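Local coordinates for putative immunoglobulin-blocking virulence protein (Mycoplasma mycoides subsp. capri, PDB 7ADK), which probably acts as a virulence factor that binds host immunoglobulin and blocks its action, at residues E350-D355 and T525-T530; N225-S230 and E283-I288; E699-L704 and D728-Q733; A135-E140 and K185-K190. All blocks are in the same frame, centred on the assembly; numbering follows the deposited sequence.

Contact 1 of 4, residues E350-D355 and T525-T530; sequences EYRVFD and TTWINT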
loop_
_atom_site.group_PDB
_atom_site.type_symbol
_atom_site.label_atom_id
_atom_site.label_comp_id
_atom_site.label_asym_id
_atom_site.label_seq_id
_atom_site.Cartn_x
_atom_site.Cartn_y
_atom_site.Cartn_z
ATOM N N GLU A 350 39.239 -12.508 -5.179
ATOM C CA GLU A 350 39.390 -13.962 -5.334
ATOM C C GLU A 350 38.111 -14.807 -5.250
ATOM O O GLU A 350 38.123 -15.910 -5.794
ATOM C CB GLU A 350 40.468 -14.481 -4.366
ATOM C CG GLU A 350 39.926 -14.998 -3.027
ATOM C CD GLU A 350 41.024 -15.318 -2.006
ATOM O OE1 GLU A 350 42.085 -14.657 -1.989
ATOM O OE2 GLU A 350 40.818 -16.260 -1.205
ATOM N N TYR A 351 37.021 -14.361 -4.614
ATOM C CA TYR A 351 35.761 -15.122 -4.652
ATOM C C TYR A 351 34.947 -14.799 -5.893
ATOM O O TYR A 351 34.399 -15.706 -6.509
ATOM C CB TYR A 351 34.907 -14.955 -3.393
ATOM C CG TYR A 351 35.362 -15.801 -2.225
ATOM C CD1 TYR A 351 35.371 -17.203 -2.325
ATOM C CD2 TYR A 351 35.741 -15.198 -1.023
ATOM C CE1 TYR A 351 35.808 -17.991 -1.251
ATOM C CE2 TYR A 351 36.196 -15.974 0.050
ATOM C CZ TYR A 351 36.247 -17.369 -0.073
ATOM O OH TYR A 351 36.729 -18.105 0.951
ATOM N N ARG A 352 34.892 -13.539 -6.311
ATOM C CA ARG A 352 34.144 -13.143 -7.511
ATOM C C ARG A 352 34.750 -13.741 -8.778
ATOM O O ARG A 352 35.959 -13.689 -8.979
ATOM C CB ARG A 352 34.048 -11.620 -7.611
ATOM C CG ARG A 352 33.333 -11.072 -6.388
ATOM C CD ARG A 352 33.077 -9.579 -6.472
ATOM N NE ARG A 352 31.909 -9.269 -7.295
ATOM C CZ ARG A 352 31.006 -8.351 -7.030
ATOM N NH1 ARG A 352 31.173 -7.420 -6.139
ATOM N NH2 ARG A 352 29.882 -8.382 -7.655
ATOM N N VAL A 353 33.913 -14.248 -9.676
ATOM C CA VAL A 353 34.255 -14.317 -11.099
ATOM C C VAL A 353 34.012 -12.927 -11.693
ATOM O O VAL A 353 33.147 -12.201 -11.207
ATOM C CB VAL A 353 33.510 -15.465 -11.799
ATOM C CG1 VAL A 353 32.031 -15.223 -11.993
ATOM C CG2 VAL A 353 34.122 -15.766 -13.157
ATOM N N PHE A 354 34.822 -12.505 -12.663
ATOM C CA PHE A 354 34.977 -11.084 -13.002
ATOM C C PHE A 354 35.499 -10.258 -11.806
ATOM O O PHE A 354 34.940 -9.243 -11.405
ATOM C CB PHE A 354 33.734 -10.509 -13.696
ATOM C CG PHE A 354 33.175 -11.372 -14.804
ATOM C CD1 PHE A 354 33.999 -11.788 -15.864
ATOM C CD2 PHE A 354 31.823 -11.751 -14.790
ATOM C CE1 PHE A 354 33.478 -12.555 -16.915
ATOM C CE2 PHE A 354 31.296 -12.517 -15.841
ATOM C CZ PHE A 354 32.121 -12.909 -16.909
ATOM N N ASP A 355 36.590 -10.738 -11.210
ATOM C CA ASP A 355 37.286 -10.164 -10.056
ATOM C C ASP A 355 37.872 -8.764 -10.302
ATOM O O ASP A 355 38.124 -8.368 -11.443
ATOM C CB ASP A 355 38.433 -11.100 -9.656
ATOM C CG ASP A 355 39.485 -11.253 -10.756
ATOM O OD1 ASP A 355 39.180 -11.841 -11.812
ATOM O OD2 ASP A 355 40.627 -10.796 -10.572
ATOM N N THR A 525 26.760 -24.182 -3.628
ATOM C CA THR A 525 27.185 -22.825 -3.998
ATOM C C THR A 525 28.342 -22.403 -3.108
ATOM O O THR A 525 28.200 -22.416 -1.893
ATOM C CB THR A 525 26.029 -21.833 -3.852
ATOM O OG1 THR A 525 25.043 -22.129 -4.804
ATOM C CG2 THR A 525 26.436 -20.385 -4.079
ATOM N N THR A 526 29.479 -22.021 -3.695
ATOM C CA THR A 526 30.704 -21.705 -2.940
ATOM C C THR A 526 30.664 -20.337 -2.246
ATOM O O THR A 526 31.228 -20.203 -1.166
ATOM C CB THR A 526 31.911 -21.786 -3.880
ATOM O OG1 THR A 526 32.135 -23.109 -4.272
ATOM C CG2 THR A 526 33.230 -21.270 -3.318
ATOM N N TRP A 527 30.020 -19.327 -2.851
ATOM C CA TRP A 527 29.926 -17.961 -2.313
ATOM C C TRP A 527 28.685 -17.241 -2.849
ATOM O O TRP A 527 28.511 -17.119 -4.059
ATOM C CB TRP A 527 31.228 -17.188 -2.628
ATOM C CG TRP A 527 31.391 -15.817 -2.039
ATOM C CD1 TRP A 527 31.823 -15.551 -0.786
ATOM C CD2 TRP A 527 31.199 -14.513 -2.668
ATOM N NE1 TRP A 527 31.912 -14.185 -0.597
ATOM C CE2 TRP A 527 31.548 -13.502 -1.729
ATOM C CE3 TRP A 527 30.796 -14.076 -3.946
ATOM C CZ2 TRP A 527 31.500 -12.139 -2.035
ATOM C CZ3 TRP A 527 30.756 -12.710 -4.264
ATOM C CH2 TRP A 527 31.113 -11.740 -3.320
ATOM N N ILE A 528 27.799 -16.785 -1.963
ATOM C CA ILE A 528 26.620 -15.992 -2.328
ATOM C C ILE A 528 26.998 -14.521 -2.151
ATOM O O ILE A 528 27.547 -14.141 -1.118
ATOM C CB ILE A 528 25.358 -16.346 -1.496
ATOM C CG1 ILE A 528 25.061 -17.852 -1.397
ATOM C CG2 ILE A 528 24.122 -15.662 -2.102
ATOM C CD1 ILE A 528 25.732 -18.561 -0.237
ATOM N N ASN A 529 26.741 -13.691 -3.155
ATOM C CA ASN A 529 27.164 -12.302 -3.173
ATOM C C ASN A 529 26.424 -11.478 -2.116
ATOM O O ASN A 529 25.197 -11.356 -2.118
ATOM C CB ASN A 529 26.997 -11.711 -4.573
ATOM C CG ASN A 529 27.606 -10.337 -4.718
ATOM O OD1 ASN A 529 28.438 -9.909 -3.936
ATOM N ND2 ASN A 529 27.201 -9.609 -5.718
ATOM N N THR A 530 27.229 -10.919 -1.220
ATOM C CA THR A 530 26.858 -10.198 0.006
ATOM C C THR A 530 27.412 -8.770 0.036
ATOM O O THR A 530 26.985 -7.925 0.823
ATOM C CB THR A 530 27.394 -11.030 1.176
ATOM O OG1 THR A 530 26.897 -10.546 2.401
ATOM C CG2 THR A 530 28.927 -11.062 1.224
#
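Tyr351 and Trp527 lie flat against each other: the phenol ring and the five-membered ring of the indole form an offset stack, planes only 4° apart and centroids 4.6 Å from one another. The displacement brings Tyr351 CB over the indole as well, so that this methylene makes a CH-pi contact 3.8 Å from the centroid of the five-membered ring of Trp527. On the other face of the indole lies the backbone of its own segment, with Asn529 CA above it. With chi1 at -174°, the indole of Trp527 extends away from its own backbone nitrogen, across to Tyr351. There Asp347, one turn before Tyr351, accepts a hydrogen bond from Trp527 NE1.

Arg352 runs past the six-membered part of the indole, its CG 3.7 Å from Trp527 CZ3, and then bends at chi3 to bring the guanidinium over to Asn529. The two flat groups are steeply inclined, at 63°, and Arg352 NH2 and Asn529 ND2, both donors, do not bond each other. They share Asp532 OD2 instead, by a salt bridge and a hydrogen bond respectively, while Asn348 takes Arg352 NH1.

The chemistry is thus divided: stacking and carbon packing join the segments directly, whereas the buried polar groups find their partners outside the two segments, in Asp347, Asn348 and Asp532, and Asp532 probably offsets the arginine's charge.

Contact 2 of 4, residues N225-S230 and E283-I288; sequences NDILSS and EYIWLI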
loop_
_atom_site.group_PDB
_atom_site.type_symbol
_atom_site.label_atom_id
_atom_site.label_comp_id
_atom_site.label_asym_id
_atom_site.label_seq_id
_atom_site.Cartn_x
_atom_site.Cartn_y
_atom_site.Cartn_z
ATOM N N ASN A 225 30.887 43.740 10.420
ATOM C CA ASN A 225 29.492 43.384 10.160
ATOM C C ASN A 225 29.283 42.541 8.883
ATOM O O ASN A 225 28.152 42.166 8.587
ATOM C CB ASN A 225 28.619 44.645 10.187
ATOM C CG ASN A 225 28.884 45.485 11.419
ATOM O OD1 ASN A 225 29.698 46.396 11.397
ATOM N ND2 ASN A 225 28.276 45.171 12.531
ATOM N N ASP A 226 30.339 42.155 8.158
ATOM C CA ASP A 226 30.270 41.087 7.145
ATOM C C ASP A 226 29.994 39.691 7.758
ATOM O O ASP A 226 29.653 38.760 7.041
ATOM C CB ASP A 226 31.480 41.120 6.193
ATOM C CG ASP A 226 32.831 40.659 6.750
ATOM O OD1 ASP A 226 32.891 40.055 7.838
ATOM O OD2 ASP A 226 33.851 40.864 6.065
ATOM N N ILE A 227 30.026 39.581 9.092
ATOM C CA ILE A 227 29.375 38.518 9.878
ATOM C C ILE A 227 27.942 38.250 9.383
ATOM O O ILE A 227 27.519 37.092 9.350
ATOM C CB ILE A 227 29.417 38.923 11.374
ATOM C CG1 ILE A 227 30.795 38.669 12.010
ATOM C CG2 ILE A 227 28.334 38.272 12.230
ATOM C CD1 ILE A 227 31.139 37.212 12.317
ATOM N N LEU A 228 27.227 39.279 8.915
ATOM C CA LEU A 228 25.899 39.137 8.317
ATOM C C LEU A 228 25.874 38.212 7.080
ATOM O O LEU A 228 24.946 37.420 6.925
ATOM C CB LEU A 228 25.386 40.552 8.005
ATOM C CG LEU A 228 23.949 40.635 7.464
ATOM C CD1 LEU A 228 23.298 41.925 7.933
ATOM C CD2 LEU A 228 23.899 40.647 5.936
ATOM N N SER A 229 26.895 38.263 6.220
ATOM C CA SER A 229 27.027 37.398 5.038
ATOM C C SER A 229 27.418 35.957 5.388
ATOM O O SER A 229 26.927 35.029 4.755
ATOM C CB SER A 229 28.017 37.997 4.041
ATOM O OG SER A 229 27.593 39.272 3.601
ATOM N N SER A 230 28.201 35.718 6.450
ATOM C CA SER A 230 28.438 34.358 6.973
ATOM C C SER A 230 27.150 33.716 7.504
ATOM O O SER A 230 26.900 32.561 7.181
ATOM C CB SER A 230 29.523 34.334 8.044
ATOM O OG SER A 230 30.791 34.377 7.526
ATOM N N GLU A 283 27.144 35.849 16.781
ATOM C CA GLU A 283 28.133 35.691 17.849
ATOM C C GLU A 283 29.003 34.444 17.672
ATOM O O GLU A 283 30.210 34.564 17.491
ATOM C CB GLU A 283 27.435 35.783 19.222
ATOM C CG GLU A 283 28.162 35.271 20.478
ATOM C CD GLU A 283 29.521 35.875 20.848
ATOM O OE1 GLU A 283 30.180 36.550 20.032
ATOM O OE2 GLU A 283 29.943 35.635 22.001
ATOM N N TYR A 284 28.467 33.226 17.727
ATOM C CA TYR A 284 29.358 32.100 18.017
ATOM C C TYR A 284 30.070 31.573 16.748
ATOM O O TYR A 284 31.128 30.962 16.847
ATOM C CB TYR A 284 28.702 31.216 19.100
ATOM C CG TYR A 284 27.686 30.121 18.840
ATOM C CD1 TYR A 284 26.400 30.449 18.399
ATOM C CD2 TYR A 284 27.776 28.995 19.679
ATOM C CE1 TYR A 284 25.291 29.603 18.573
ATOM C CE2 TYR A 284 26.678 28.154 19.917
ATOM C CZ TYR A 284 25.431 28.435 19.336
ATOM O OH TYR A 284 24.372 27.622 19.555
ATOM N N ILE A 285 29.659 32.041 15.553
ATOM C CA ILE A 285 30.481 32.109 14.323
ATOM C C ILE A 285 31.795 32.885 14.539
ATOM O O ILE A 285 32.861 32.485 14.066
ATOM C CB ILE A 285 29.662 32.737 13.156
ATOM C CG1 ILE A 285 28.639 31.714 12.619
ATOM C CG2 ILE A 285 30.531 33.233 11.988
ATOM C CD1 ILE A 285 27.638 32.248 11.591
ATOM N N TRP A 286 31.756 34.005 15.258
ATOM C CA TRP A 286 32.933 34.813 15.555
ATOM C C TRP A 286 33.854 34.138 16.580
ATOM O O TRP A 286 35.024 34.504 16.669
ATOM C CB TRP A 286 32.495 36.236 15.947
ATOM C CG TRP A 286 33.566 37.266 16.114
ATOM C CD1 TRP A 286 34.123 38.009 15.135
ATOM C CD2 TRP A 286 34.213 37.701 17.342
ATOM N NE1 TRP A 286 35.141 38.774 15.657
ATOM C CE2 TRP A 286 35.271 38.588 17.007
ATOM C CE3 TRP A 286 33.994 37.462 18.711
ATOM C CZ2 TRP A 286 36.141 39.111 17.968
ATOM C CZ3 TRP A 286 34.809 38.053 19.690
ATOM C CH2 TRP A 286 35.909 38.838 19.322
ATOM N N LEU A 287 33.414 33.128 17.337
ATOM C CA LEU A 287 34.322 32.306 18.151
ATOM C C LEU A 287 35.118 31.345 17.265
ATOM O O LEU A 287 36.331 31.457 17.209
ATOM C CB LEU A 287 33.598 31.570 19.296
ATOM C CG LEU A 287 33.282 32.325 20.592
ATOM C CD1 LEU A 287 34.499 33.027 21.155
ATOM C CD2 LEU A 287 32.178 33.341 20.455
ATOM N N ILE A 288 34.468 30.461 16.516
ATOM C CA ILE A 288 35.138 29.488 15.639
ATOM C C ILE A 288 36.080 30.158 14.631
ATOM O O ILE A 288 37.204 29.698 14.463
ATOM C CB ILE A 288 34.116 28.558 14.940
ATOM C CG1 ILE A 288 33.113 29.298 14.036
ATOM C CG2 ILE A 288 33.370 27.748 15.992
ATOM C CD1 ILE A 288 32.011 28.447 13.419
#
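Ile227 reaches across to helix 280-288 with a single methyl group. Its CD1 touches two successive residues of that helix, 4.0 Å from Ile285 CG2 and equally far from Trp286 CB. Two successive bends place it there: CG1 stands anti to the carbonyl carbon (chi1 -79°), and chi2, at -75°, turns CD1 out of an extended chain.

Ile285 has the same first torsion but an extended second one (chi2 172°). It is the short branch, CG2, that meets Ile227, and the two isoleucines run alongside one another, pointing opposite ways. The same CG2 is approached by Ser230 CB at 4.2 Å, one turn further along helix 227-235. In Trp286, CG lies anti to the backbone N, and the ring that results presents its edge to Ile227 CD1, not a face. The indole itself meets Phe277 and makes a cation-pi contact with Lys263, while Phe214 of helix 209-218 touches both Ser230 and Ile285.

No hydrogen bond crosses between the two segments. Their hold is dispersion and the burial of aliphatic carbon, a nondirectional attraction that depends on how methyl and methylene groups fit.

Contact 3 of 4, residues E699-L704 and D728-Q733; sequences EGRRNL and DELKKQ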
loop_
_atom_site.group_PDB
_atom_site.type_symbol
_atom_site.label_atom_id
_atom_site.label_comp_id
_atom_site.label_asym_id
_atom_site.label_seq_id
_atom_site.Cartn_x
_atom_site.Cartn_y
_atom_site.Cartn_z
ATOM N N GLU A 699 4.898 -27.994 31.001
ATOM C CA GLU A 699 5.328 -27.382 29.730
ATOM C C GLU A 699 4.254 -27.445 28.639
ATOM O O GLU A 699 4.217 -26.581 27.769
ATOM C CB GLU A 699 6.653 -27.973 29.243
ATOM C CG GLU A 699 7.835 -27.592 30.142
ATOM C CD GLU A 699 7.960 -26.083 30.401
ATOM O OE1 GLU A 699 7.921 -25.286 29.439
ATOM O OE2 GLU A 699 8.131 -25.681 31.565
ATOM N N GLY A 700 3.311 -28.382 28.728
ATOM C CA GLY A 700 2.097 -28.393 27.916
ATOM C C GLY A 700 1.232 -27.153 28.123
ATOM O O GLY A 700 0.790 -26.552 27.144
ATOM N N ARG A 701 1.061 -26.715 29.381
ATOM C CA ARG A 701 0.416 -25.438 29.726
ATOM C C ARG A 701 1.203 -24.273 29.117
ATOM O O ARG A 701 0.648 -23.483 28.357
ATOM C CB ARG A 701 0.307 -25.247 31.252
ATOM C CG ARG A 701 -0.485 -26.298 32.045
ATOM C CD ARG A 701 -2.005 -26.231 31.855
ATOM N NE ARG A 701 -2.705 -27.009 32.898
ATOM C CZ ARG A 701 -3.856 -26.721 33.473
ATOM N NH1 ARG A 701 -4.274 -27.415 34.478
ATOM N NH2 ARG A 701 -4.610 -25.743 33.095
ATOM N N ARG A 702 2.513 -24.198 29.391
ATOM C CA ARG A 702 3.379 -23.102 28.922
ATOM C C ARG A 702 3.400 -22.975 27.402
ATOM O O ARG A 702 3.362 -21.861 26.902
ATOM C CB ARG A 702 4.809 -23.235 29.461
ATOM C CG ARG A 702 4.944 -23.179 30.979
ATOM C CD ARG A 702 4.350 -21.956 31.624
ATOM N NE ARG A 702 4.599 -21.921 33.058
ATOM C CZ ARG A 702 3.764 -22.057 34.048
ATOM N NH1 ARG A 702 4.222 -22.054 35.243
ATOM N NH2 ARG A 702 2.500 -22.195 33.890
ATOM N N ASN A 703 3.400 -24.074 26.650
ATOM C CA ASN A 703 3.351 -24.037 25.183
ATOM C C ASN A 703 1.993 -23.577 24.617
ATOM O O ASN A 703 1.953 -22.837 23.634
ATOM C CB ASN A 703 3.771 -25.412 24.630
ATOM C CG ASN A 703 5.270 -25.632 24.656
ATOM O OD1 ASN A 703 6.062 -24.713 24.529
ATOM N ND2 ASN A 703 5.717 -26.848 24.775
ATOM N N LEU A 704 0.886 -23.973 25.254
ATOM C CA LEU A 704 -0.449 -23.539 24.849
ATOM C C LEU A 704 -0.604 -22.023 24.989
ATOM O O LEU A 704 -1.181 -21.399 24.100
ATOM C CB LEU A 704 -1.508 -24.321 25.644
ATOM C CG LEU A 704 -2.966 -23.976 25.305
ATOM C CD1 LEU A 704 -3.331 -24.243 23.855
ATOM C CD2 LEU A 704 -3.879 -24.825 26.176
ATOM N N ASP A 728 -12.163 -32.638 29.969
ATOM C CA ASP A 728 -12.078 -31.176 30.085
ATOM C C ASP A 728 -11.201 -30.790 31.288
ATOM O O ASP A 728 -11.636 -30.246 32.300
ATOM C CB ASP A 728 -13.449 -30.477 29.988
ATOM C CG ASP A 728 -14.123 -30.692 28.633
ATOM O OD1 ASP A 728 -13.486 -30.412 27.598
ATOM O OD2 ASP A 728 -15.303 -31.089 28.601
ATOM N N GLU A 729 -9.920 -31.145 31.158
ATOM C CA GLU A 729 -8.812 -30.788 32.063
ATOM C C GLU A 729 -8.542 -29.274 32.066
ATOM O O GLU A 729 -8.193 -28.677 33.082
ATOM C CB GLU A 729 -7.526 -31.490 31.586
ATOM C CG GLU A 729 -7.584 -33.023 31.434
ATOM C CD GLU A 729 -8.364 -33.564 30.217
ATOM O OE1 GLU A 729 -8.614 -32.822 29.244
ATOM O OE2 GLU A 729 -8.785 -34.740 30.244
ATOM N N LEU A 730 -8.718 -28.659 30.900
ATOM C CA LEU A 730 -8.834 -27.224 30.673
ATOM C C LEU A 730 -10.283 -26.785 30.941
ATOM O O LEU A 730 -11.197 -27.611 30.881
ATOM C CB LEU A 730 -8.407 -26.947 29.221
ATOM C CG LEU A 730 -6.933 -27.297 28.916
ATOM C CD1 LEU A 730 -6.725 -27.549 27.429
ATOM C CD2 LEU A 730 -5.985 -26.189 29.360
ATOM N N LYS A 731 -10.518 -25.501 31.243
ATOM C CA LYS A 731 -11.806 -25.023 31.815
ATOM C C LYS A 731 -12.453 -23.857 31.039
ATOM O O LYS A 731 -13.256 -23.128 31.603
ATOM C CB LYS A 731 -11.608 -24.730 33.322
ATOM C CG LYS A 731 -11.218 -25.982 34.125
ATOM C CD LYS A 731 -10.855 -25.691 35.583
ATOM C CE LYS A 731 -9.492 -25.009 35.728
ATOM N NZ LYS A 731 -9.094 -24.845 37.136
ATOM N N LYS A 732 -12.094 -23.640 29.769
ATOM C CA LYS A 732 -12.416 -22.434 28.954
ATOM C C LYS A 732 -13.001 -22.726 27.550
ATOM O O LYS A 732 -13.346 -21.796 26.823
ATOM C CB LYS A 732 -11.134 -21.574 28.816
ATOM C CG LYS A 732 -11.148 -20.233 29.557
ATOM C CD LYS A 732 -11.037 -20.297 31.089
ATOM C CE LYS A 732 -9.749 -20.957 31.581
ATOM N NZ LYS A 732 -9.534 -20.777 33.034
ATOM N N GLN A 733 -13.065 -23.986 27.129
ATOM C CA GLN A 733 -13.259 -24.411 25.739
ATOM C C GLN A 733 -14.707 -24.712 25.318
ATOM O O GLN A 733 -15.556 -25.081 26.130
ATOM C CB GLN A 733 -12.363 -25.632 25.452
ATOM C CG GLN A 733 -12.671 -26.918 26.229
ATOM C CD GLN A 733 -11.980 -27.002 27.578
ATOM O OE1 GLN A 733 -11.516 -26.024 28.148
ATOM N NE2 GLN A 733 -11.885 -28.172 28.152
#
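Leu730 points its two methyl groups at helix 698-709 and meets Leu704 tip to tip, with CD2 of Leu704 4.1 Å from CD2 of Leu730 and as close to its CD1. The leucine on the helix gets there with CG anti to the backbone N (chi1 -179°), which stretches its branch toward the loop. One turn earlier Arg701, bent at chi2, comes alongside Leu730 from the opposite direction, and its NH2 stops 4.0 Å from Leu730 CD2. The guanidinium stands obliquely to that methyl and to the carbonyl of Glu729. Its NH1 is 4.3 Å from Glu729 O, so no hydrogen bond is made.

The loop is shaped from within by Gln733. Its NE2 gives one bond to Asp728 OD1 at 2.8 Å and another to Leu730 O at 2.9 Å, arriving well above the carbonyl plane of the latter. Its OE1 takes the backbone N of Lys732. Three bonds therefore hold the amide, and they probably help to set the curve of the loop. Glu729 turns its carboxylate away to Gln722 and the backbone N of Ser727.

Ile690 of strand 688-690 touches both leucines, and Gln720 of strand 720-722 touches Leu730. The arrangement is plain packing of a loop onto a helix near the C-terminal end of the model, a small apolar centre with arginine at its solvent-facing border.

Contact 4 of 4, residues A135-E140 and K185-K190; sequences AGIEVE and KEQVAK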
loop_
_atom_site.group_PDB
_atom_site.type_symbol
_atom_site.label_atom_id
_atom_site.label_comp_id
_atom_site.label_asym_id
_atom_site.label_seq_id
_atom_site.Cartn_x
_atom_site.Cartn_y
_atom_site.Cartn_z
ATOM N N ALA A 135 50.271 6.383 13.269
ATOM C CA ALA A 135 50.127 7.793 12.904
ATOM C C ALA A 135 51.433 8.349 12.299
ATOM O O ALA A 135 51.916 9.412 12.678
ATOM C CB ALA A 135 49.622 8.567 14.117
ATOM N N GLY A 136 52.096 7.569 11.445
ATOM C CA GLY A 136 53.508 7.724 11.091
ATOM C C GLY A 136 54.438 7.205 12.189
ATOM O O GLY A 136 55.255 6.319 11.940
ATOM N N ILE A 137 54.230 7.675 13.421
ATOM C CA ILE A 137 54.973 7.316 14.632
ATOM C C ILE A 137 54.989 5.801 14.856
ATOM O O ILE A 137 53.954 5.145 14.836
ATOM C CB ILE A 137 54.385 8.079 15.847
ATOM C CG1 ILE A 137 54.410 9.612 15.656
ATOM C CG2 ILE A 137 55.060 7.718 17.166
ATOM C CD1 ILE A 137 55.777 10.239 15.416
ATOM N N GLU A 138 56.176 5.246 15.074
ATOM C CA GLU A 138 56.381 3.850 15.467
ATOM C C GLU A 138 56.038 3.650 16.951
ATOM O O GLU A 138 56.487 4.411 17.808
ATOM C CB GLU A 138 57.840 3.429 15.226
ATOM C CG GLU A 138 58.351 3.590 13.789
ATOM C CD GLU A 138 57.601 2.765 12.739
ATOM O OE1 GLU A 138 57.650 3.130 11.550
ATOM O OE2 GLU A 138 56.997 1.728 13.067
ATOM N N VAL A 139 55.259 2.623 17.281
ATOM C CA VAL A 139 54.748 2.404 18.642
ATOM C C VAL A 139 54.906 0.924 18.999
ATOM O O VAL A 139 54.703 0.071 18.141
ATOM C CB VAL A 139 53.266 2.817 18.745
ATOM C CG1 VAL A 139 52.817 2.782 20.197
ATOM C CG2 VAL A 139 52.945 4.201 18.196
ATOM N N GLU A 140 55.271 0.562 20.225
ATOM C CA GLU A 140 55.234 -0.842 20.672
ATOM C C GLU A 140 53.801 -1.303 21.000
ATOM O O GLU A 140 53.029 -0.565 21.610
ATOM C CB GLU A 140 56.218 -1.092 21.822
ATOM C CG GLU A 140 55.940 -0.299 23.091
ATOM C CD GLU A 140 57.031 -0.497 24.149
ATOM O OE1 GLU A 140 57.184 -1.622 24.671
ATOM O OE2 GLU A 140 57.737 0.479 24.474
ATOM N N LYS A 185 50.324 10.792 21.321
ATOM C CA LYS A 185 48.994 11.396 21.529
ATOM C C LYS A 185 48.906 12.849 21.066
ATOM O O LYS A 185 47.848 13.272 20.621
ATOM C CB LYS A 185 48.466 11.151 22.945
ATOM C CG LYS A 185 49.185 11.904 24.059
ATOM C CD LYS A 185 48.703 11.371 25.409
ATOM C CE LYS A 185 49.274 12.172 26.576
ATOM N NZ LYS A 185 49.016 11.491 27.855
ATOM N N GLU A 186 50.018 13.578 21.026
ATOM C CA GLU A 186 50.076 14.894 20.380
ATOM C C GLU A 186 50.118 14.826 18.846
ATOM O O GLU A 186 49.583 15.710 18.183
ATOM C CB GLU A 186 51.243 15.711 20.946
ATOM C CG GLU A 186 51.158 15.979 22.456
ATOM C CD GLU A 186 49.761 16.313 22.984
ATOM O OE1 GLU A 186 49.400 15.847 24.083
ATOM O OE2 GLU A 186 49.027 17.049 22.303
ATOM N N GLN A 187 50.652 13.755 18.252
ATOM C CA GLN A 187 50.473 13.498 16.819
ATOM C C GLN A 187 49.004 13.204 16.486
ATOM O O GLN A 187 48.464 13.729 15.513
ATOM C CB GLN A 187 51.397 12.356 16.369
ATOM C CG GLN A 187 51.209 11.885 14.923
ATOM C CD GLN A 187 51.726 12.841 13.866
ATOM O OE1 GLN A 187 51.809 14.042 14.040
ATOM N NE2 GLN A 187 52.108 12.340 12.726
ATOM N N VAL A 188 48.330 12.400 17.310
ATOM C CA VAL A 188 46.897 12.107 17.151
ATOM C C VAL A 188 46.033 13.354 17.367
ATOM O O VAL A 188 45.011 13.496 16.700
ATOM C CB VAL A 188 46.496 10.929 18.063
ATOM C CG1 VAL A 188 44.991 10.690 18.175
ATOM C CG2 VAL A 188 47.129 9.645 17.513
ATOM N N ALA A 189 46.456 14.292 18.220
ATOM C CA ALA A 189 45.821 15.601 18.384
ATOM C C ALA A 189 45.926 16.461 17.117
ATOM O O ALA A 189 44.907 16.901 16.589
ATOM C CB ALA A 189 46.436 16.323 19.587
ATOM N N LYS A 190 47.138 16.656 16.582
ATOM C CA LYS A 190 47.397 17.465 15.378
ATOM C C LYS A 190 46.709 16.941 14.126
ATOM O O LYS A 190 46.292 17.727 13.277
ATOM C CB LYS A 190 48.907 17.540 15.142
ATOM C CG LYS A 190 49.572 18.494 16.140
ATOM C CD LYS A 190 51.098 18.451 15.998
ATOM C CE LYS A 190 51.791 19.378 16.998
ATOM N NZ LYS A 190 51.607 20.801 16.669
#
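Gln187 leaves helix 182-194 toward the turn at 135-137, and most of its side chain finds something there. CB comes first, 4.1 Å from Ile137 CG1. CG follows, anti to the backbone N (chi1 174°), and touches both Ala135 CB at 3.8 Å and Ile137 CG1 at 4.0 Å; Ala135 O is nearer still, 3.4 Å from CG. At chi2 the chain bends, bringing CD to 3.6 Å from the same oxygen. At the tip NE2 donates a hydrogen bond to Ala135 O, 2.9 Å long and nearly straight at 168°. The oxygen lies in the plane of the amide, while the donor is tilted 26° from the plane of the carbonyl. Val188 CG2 adds a looser apolar touch to Ala135 CB.

Ala135 O has a second, weak partner in Ile137 N, a bond that closes over Gly136. The positive phi of this glycine suits such a tight bend, which resembles a classic gamma turn.

Leu307 of helix 301-308 also packs on Val188. Strands 130-133 and 138-144 pair antiparallel on either side of this bend, so the contact is a beta-hairpin turn resting against a helix, with the glutamine amide hydrogen-bonded to a carbonyl of the turn.

How the contacts relate
In contacts 1 and 2 all the touching residues are buried; in contacts 3 and 4 only some are. Contact 1 lies nearest the middle of the chain, about 16 Å from its centre, and is the aromatic one, with its arginine and amide satisfied by partners outside the segments. Contact 2, a helix-helix pairing, is almost purely aliphatic. In contacts 3 and 4 a helix meets a loop or turn: a leucine pair with an arginine at its edge in one, a hydrogen bond across the segments, the sole one among the four, in the other. No two contacts share a helix or strand. Contacts 2 and 4 come closest, with nearest atoms about 15 Å apart.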